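Local coordinates for transposon Tn7 transposition protein TnsA (Escherichia coli, PDB 1T0F) that cuts the 5' DNA strands at the ends of transposon Tn7 as the restriction enzyme-like, metal-dependent endonuclease partner of TnsB in the transposase, at residues A[14-19]-A[33-38]; A[196-201]-A[236-241]. All coordinates share one frame; numbering follows the deposited sequence.

Contact 1: A[14-19]-A[33-38]; sequences VQIARR and IPWLTV
Trp35 reaches helix 13-21 because its CG stands anti to the backbone N (chi1 176°), which sends the six-membered end of the indole toward Arg19 and Ile16. Arg19 meets it with CG anti to its own carbonyl carbon (chi1 -71°) and a chain extended from CG to NE, so that its aliphatic part runs along one indole face. Arg19 CB touches Trp35 CZ3 at 3.6 Å, and CD of Arg19 lies over that same ring face. Ile16 takes the rim: its carbonyl O sits near the ring plane, 3.8 Å from Trp35 CH2, while its CG2 comes to 4.2 Å from CH2.

The polar link between the segments is indirect. One water accepts from Arg19 NE at 2.6 Å and donates to Trp35 O at 2.8 Å, lying in the guanidinium plane. A weak bond from Arg19 NH1 to Gln15 O (3.4 Å) also lies in that plane; two in-plane contacts, one of them weak, are consistent with a restricted rotation of the group. Phe11 adds a cation-pi contact to Arg19.

The Trp35 side chain also packs on Pro87 of strand 79-87 and on Val113, and its backbone bonds to Gln85. The arrangement is a tryptophan wedged between an N-terminal helix and the edge-strand side of the PDDEXK nuclease sheet, with its side chain about 10 Å from that of the magnesium ligand Asp117.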
# COMPACT_ATOMS: atom_id res chain seq x y z
N VAL A 14 23.62 -5.50 12.89
CA VAL A 14 22.96 -5.77 14.17
C VAL A 14 21.49 -5.39 14.11
O VAL A 14 20.65 -6.07 14.70
CB VAL A 14 23.63 -5.01 15.34
CG1 VAL A 14 25.06 -5.51 15.53
CG2 VAL A 14 23.62 -3.51 15.08
N GLN A 15 21.17 -4.30 13.41
CA GLN A 15 19.78 -3.87 13.27
C GLN A 15 18.98 -4.93 12.53
O GLN A 15 17.82 -5.21 12.87
CB GLN A 15 19.71 -2.55 12.50
CG GLN A 15 20.12 -1.32 13.29
CD GLN A 15 19.99 -0.05 12.48
OE1 GLN A 15 20.60 0.08 11.41
NE2 GLN A 15 19.20 0.89 12.97
N ILE A 16 19.59 -5.50 11.50
CA ILE A 16 18.95 -6.53 10.70
C ILE A 16 18.70 -7.77 11.56
O ILE A 16 17.57 -8.25 11.65
CB ILE A 16 19.82 -6.91 9.48
CG1 ILE A 16 19.82 -5.75 8.48
CG2 ILE A 16 19.31 -8.19 8.84
CD1 ILE A 16 20.73 -5.97 7.28
N ALA A 17 19.75 -8.27 12.19
CA ALA A 17 19.65 -9.45 13.04
C ALA A 17 18.60 -9.24 14.13
O ALA A 17 17.83 -10.15 14.45
CB ALA A 17 21.00 -9.76 13.68
N ARG A 18 18.57 -8.04 14.69
CA ARG A 18 17.63 -7.70 15.74
C ARG A 18 16.19 -7.73 15.25
O ARG A 18 15.30 -8.22 15.94
CB ARG A 18 17.98 -6.31 16.30
CG ARG A 18 16.92 -5.67 17.18
CD ARG A 18 16.01 -4.77 16.36
NE ARG A 18 15.17 -3.92 17.20
CZ ARG A 18 14.37 -2.97 16.74
NH1 ARG A 18 14.29 -2.74 15.43
NH2 ARG A 18 13.64 -2.23 17.58
N ARG A 19 15.97 -7.21 14.04
CA ARG A 19 14.62 -7.20 13.48
C ARG A 19 14.17 -8.61 13.15
O ARG A 19 12.99 -8.94 13.29
CB ARG A 19 14.59 -6.30 12.24
CG ARG A 19 14.70 -4.83 12.60
CD ARG A 19 14.53 -3.91 11.40
NE ARG A 19 14.22 -2.55 11.83
CZ ARG A 19 14.99 -1.81 12.63
NH1 ARG A 19 16.14 -2.30 13.10
NH2 ARG A 19 14.61 -0.59 12.98
N ILE A 33 3.92 -8.56 11.49
CA ILE A 33 4.68 -7.36 11.83
C ILE A 33 5.48 -7.02 10.56
O ILE A 33 6.24 -7.84 10.08
CB ILE A 33 5.67 -7.61 12.99
CG1 ILE A 33 4.91 -8.04 14.25
CG2 ILE A 33 6.45 -6.34 13.29
CD1 ILE A 33 5.79 -8.24 15.47
N PRO A 34 5.30 -5.81 10.01
CA PRO A 34 6.03 -5.43 8.79
C PRO A 34 7.53 -5.28 9.01
O PRO A 34 7.98 -4.95 10.10
CB PRO A 34 5.37 -4.11 8.40
CG PRO A 34 5.03 -3.51 9.74
CD PRO A 34 4.47 -4.69 10.50
N TRP A 35 8.31 -5.54 7.96
CA TRP A 35 9.76 -5.42 8.06
C TRP A 35 10.14 -3.96 8.26
O TRP A 35 10.99 -3.64 9.10
CB TRP A 35 10.43 -5.98 6.80
CG TRP A 35 11.92 -5.81 6.79
CD1 TRP A 35 12.65 -4.93 6.04
CD2 TRP A 35 12.87 -6.53 7.59
NE1 TRP A 35 13.99 -5.05 6.32
CE2 TRP A 35 14.16 -6.02 7.27
CE3 TRP A 35 12.77 -7.54 8.55
CZ2 TRP A 35 15.33 -6.50 7.88
CZ3 TRP A 35 13.94 -8.02 9.16
CH2 TRP A 35 15.20 -7.50 8.81
N LEU A 36 9.51 -3.07 7.51
CA LEU A 36 9.76 -1.63 7.62
C LEU A 36 8.59 -0.94 8.31
O LEU A 36 7.44 -1.36 8.16
CB LEU A 36 9.93 -1.01 6.23
CG LEU A 36 10.97 -1.58 5.26
CD1 LEU A 36 10.85 -0.85 3.92
CD2 LEU A 36 12.37 -1.42 5.85
N THR A 37 8.89 0.11 9.07
CA THR A 37 7.87 0.88 9.77
C THR A 37 7.94 2.32 9.27
O THR A 37 8.86 2.67 8.53
CB THR A 37 8.12 0.87 11.29
OG1 THR A 37 9.28 1.66 11.59
CG2 THR A 37 8.34 -0.54 11.78
N VAL A 38 6.98 3.14 9.66
CA VAL A 38 6.97 4.54 9.23
C VAL A 38 8.24 5.27 9.67
O VAL A 38 8.55 6.36 9.19
CB VAL A 38 5.74 5.30 9.78
CG1 VAL A 38 4.46 4.69 9.21
CG2 VAL A 38 5.73 5.25 11.30
O HOH W 1 11.82 -1.85 11.07

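Contact 2: A[196-201]-A[236-241]; sequences AQLSPL and RALTAN
Leu238 CD1 occupies the middle of a three-leucine cluster, touching Leu198 CD2 at 3.7 Å and Leu201 CD1 at 3.8 Å. The other branch of Leu238, CD2, bears on Leu198 alone of the two, with CD2 of Leu198 at 3.9 Å and its CG at 4.0 Å. Leu198 is therefore met by both methyls of Leu238, whereas Leu201 gives a single methyl contact. Two leucines one helical turn apart, at positions i and i+3, thus receive one leucine from the facing segment.

Torsions account for the meeting: Leu238 has CG anti to its carbonyl carbon (chi1 -70°), and its CB already points at the other segment. Leu198 starts less directly, but the methyl end of its side chain turns inward.

In the next shell, Ile244 packs on both Leu198 and Leu238, Leu194 of helix 192-195 reaches Leu238, and Leu201 rests on Ile235 and Thr231, about one and two turns before Leu238 in helix 230-240. A polar tie, Gln197 NE2 to Glu234 OE1, joins the start of one segment to the helix carrying the other.

Farther out, Asn241 folds back on its helix: ND2 gives Ala237 O a bond of 2.8 Å at 169°, and the backbone N of Asn241 reaches that oxygen from the opposite face of the carbonyl plane. Asn241 ND2 also bonds Glu188 O.

Between the two segments the chemistry is wholly apolar, implying that they are held to each other by methyl packing and burial, while the directional tie from Gln197 to helix 230-240 falls on Glu234, just before segment 236-241, in the C-terminal helical region.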
# COMPACT_ATOMS: atom_id res chain seq x y z
N ALA A 196 -14.55 7.61 20.70
CA ALA A 196 -15.81 7.32 21.37
C ALA A 196 -17.02 7.67 20.50
O ALA A 196 -18.15 7.28 20.81
CB ALA A 196 -15.88 8.09 22.69
N GLN A 197 -16.78 8.40 19.42
CA GLN A 197 -17.86 8.81 18.52
C GLN A 197 -18.25 7.74 17.50
O GLN A 197 -19.31 7.83 16.88
CB GLN A 197 -17.45 10.08 17.78
CG GLN A 197 -17.44 11.33 18.64
CD GLN A 197 -18.84 11.77 19.03
OE1 GLN A 197 -19.52 11.11 19.82
NE2 GLN A 197 -19.28 12.89 18.47
N LEU A 198 -17.40 6.73 17.33
CA LEU A 198 -17.68 5.67 16.37
C LEU A 198 -19.02 5.00 16.62
O LEU A 198 -19.80 4.80 15.69
CB LEU A 198 -16.56 4.61 16.40
CG LEU A 198 -15.23 5.03 15.78
CD1 LEU A 198 -14.16 4.00 16.12
CD2 LEU A 198 -15.38 5.17 14.27
N SER A 199 -19.30 4.67 17.88
CA SER A 199 -20.55 4.01 18.24
C SER A 199 -21.78 4.86 17.92
O SER A 199 -22.67 4.42 17.19
CB SER A 199 -20.53 3.63 19.72
OG SER A 199 -21.72 2.95 20.09
N PRO A 200 -21.86 6.09 18.45
CA PRO A 200 -23.04 6.90 18.14
C PRO A 200 -23.16 7.24 16.66
O PRO A 200 -24.26 7.27 16.11
CB PRO A 200 -22.86 8.13 19.03
CG PRO A 200 -21.37 8.23 19.19
CD PRO A 200 -20.97 6.79 19.40
N LEU A 201 -22.03 7.49 16.00
CA LEU A 201 -22.05 7.81 14.58
C LEU A 201 -22.53 6.62 13.77
O LEU A 201 -23.23 6.78 12.77
CB LEU A 201 -20.65 8.24 14.11
CG LEU A 201 -20.13 9.57 14.65
CD1 LEU A 201 -18.68 9.78 14.22
CD2 LEU A 201 -21.02 10.71 14.16
N ARG A 236 -14.42 12.68 8.99
CA ARG A 236 -13.24 12.82 8.16
C ARG A 236 -12.00 12.27 8.87
O ARG A 236 -11.23 11.52 8.27
CB ARG A 236 -13.03 14.30 7.81
CG ARG A 236 -11.91 14.57 6.82
CD ARG A 236 -11.86 16.06 6.47
NE ARG A 236 -10.77 16.39 5.55
CZ ARG A 236 -9.48 16.23 5.84
NH1 ARG A 236 -9.12 15.76 7.03
NH2 ARG A 236 -8.56 16.56 4.95
N ALA A 237 -11.82 12.63 10.14
CA ALA A 237 -10.67 12.17 10.91
C ALA A 237 -10.69 10.66 11.13
O ALA A 237 -9.66 9.99 11.00
CB ALA A 237 -10.61 12.90 12.25
N LEU A 238 -11.86 10.12 11.45
CA LEU A 238 -11.98 8.68 11.69
C LEU A 238 -11.77 7.90 10.39
O LEU A 238 -11.22 6.80 10.40
CB LEU A 238 -13.35 8.36 12.29
CG LEU A 238 -13.54 8.84 13.74
CD1 LEU A 238 -15.02 8.83 14.12
CD2 LEU A 238 -12.71 7.95 14.67
N THR A 239 -12.20 8.49 9.27
CA THR A 239 -12.04 7.83 7.98
C THR A 239 -10.57 7.83 7.54
O THR A 239 -10.07 6.82 7.06
CB THR A 239 -12.89 8.52 6.88
OG1 THR A 239 -14.27 8.49 7.24
CG2 THR A 239 -12.72 7.80 5.55
N ALA A 240 -9.90 8.96 7.71
CA ALA A 240 -8.49 9.07 7.33
C ALA A 240 -7.63 8.09 8.12
O ALA A 240 -6.63 7.55 7.61
CB ALA A 240 -8.00 10.50 7.55
N ASN A 241 -8.01 7.85 9.37
CA ASN A 241 -7.29 6.93 10.23
C ASN A 241 -7.67 5.47 9.99
O ASN A 241 -7.07 4.57 10.56
CB ASN A 241 -7.49 7.30 11.69
CG ASN A 241 -6.61 8.45 12.12
OD1 ASN A 241 -5.45 8.25 12.46
ND2 ASN A 241 -7.15 9.67 12.08

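How the contacts relate
From the N terminus, helix 13-21 leads into a mostly irregular passage, and contact 1 closes this short loop of 13 intervening residues before strand 48-51. The chain then builds the nuclease sheet, from strand 79-87 to strand 163-166, and passes into the C-terminal helices. There contact 2 closes a longer loop of 34 residues, 23 of them helical, joining helix 198-207 to helix 230-240. The two loops follow in series and neither nest nor cross. Their centres lie 31 Å apart and their nearest atoms about 11 Å, without touching: contact 1 ties helix 13-21 to the loop that lies on strand 79-87, contact 2 ties helices within the C-terminal region.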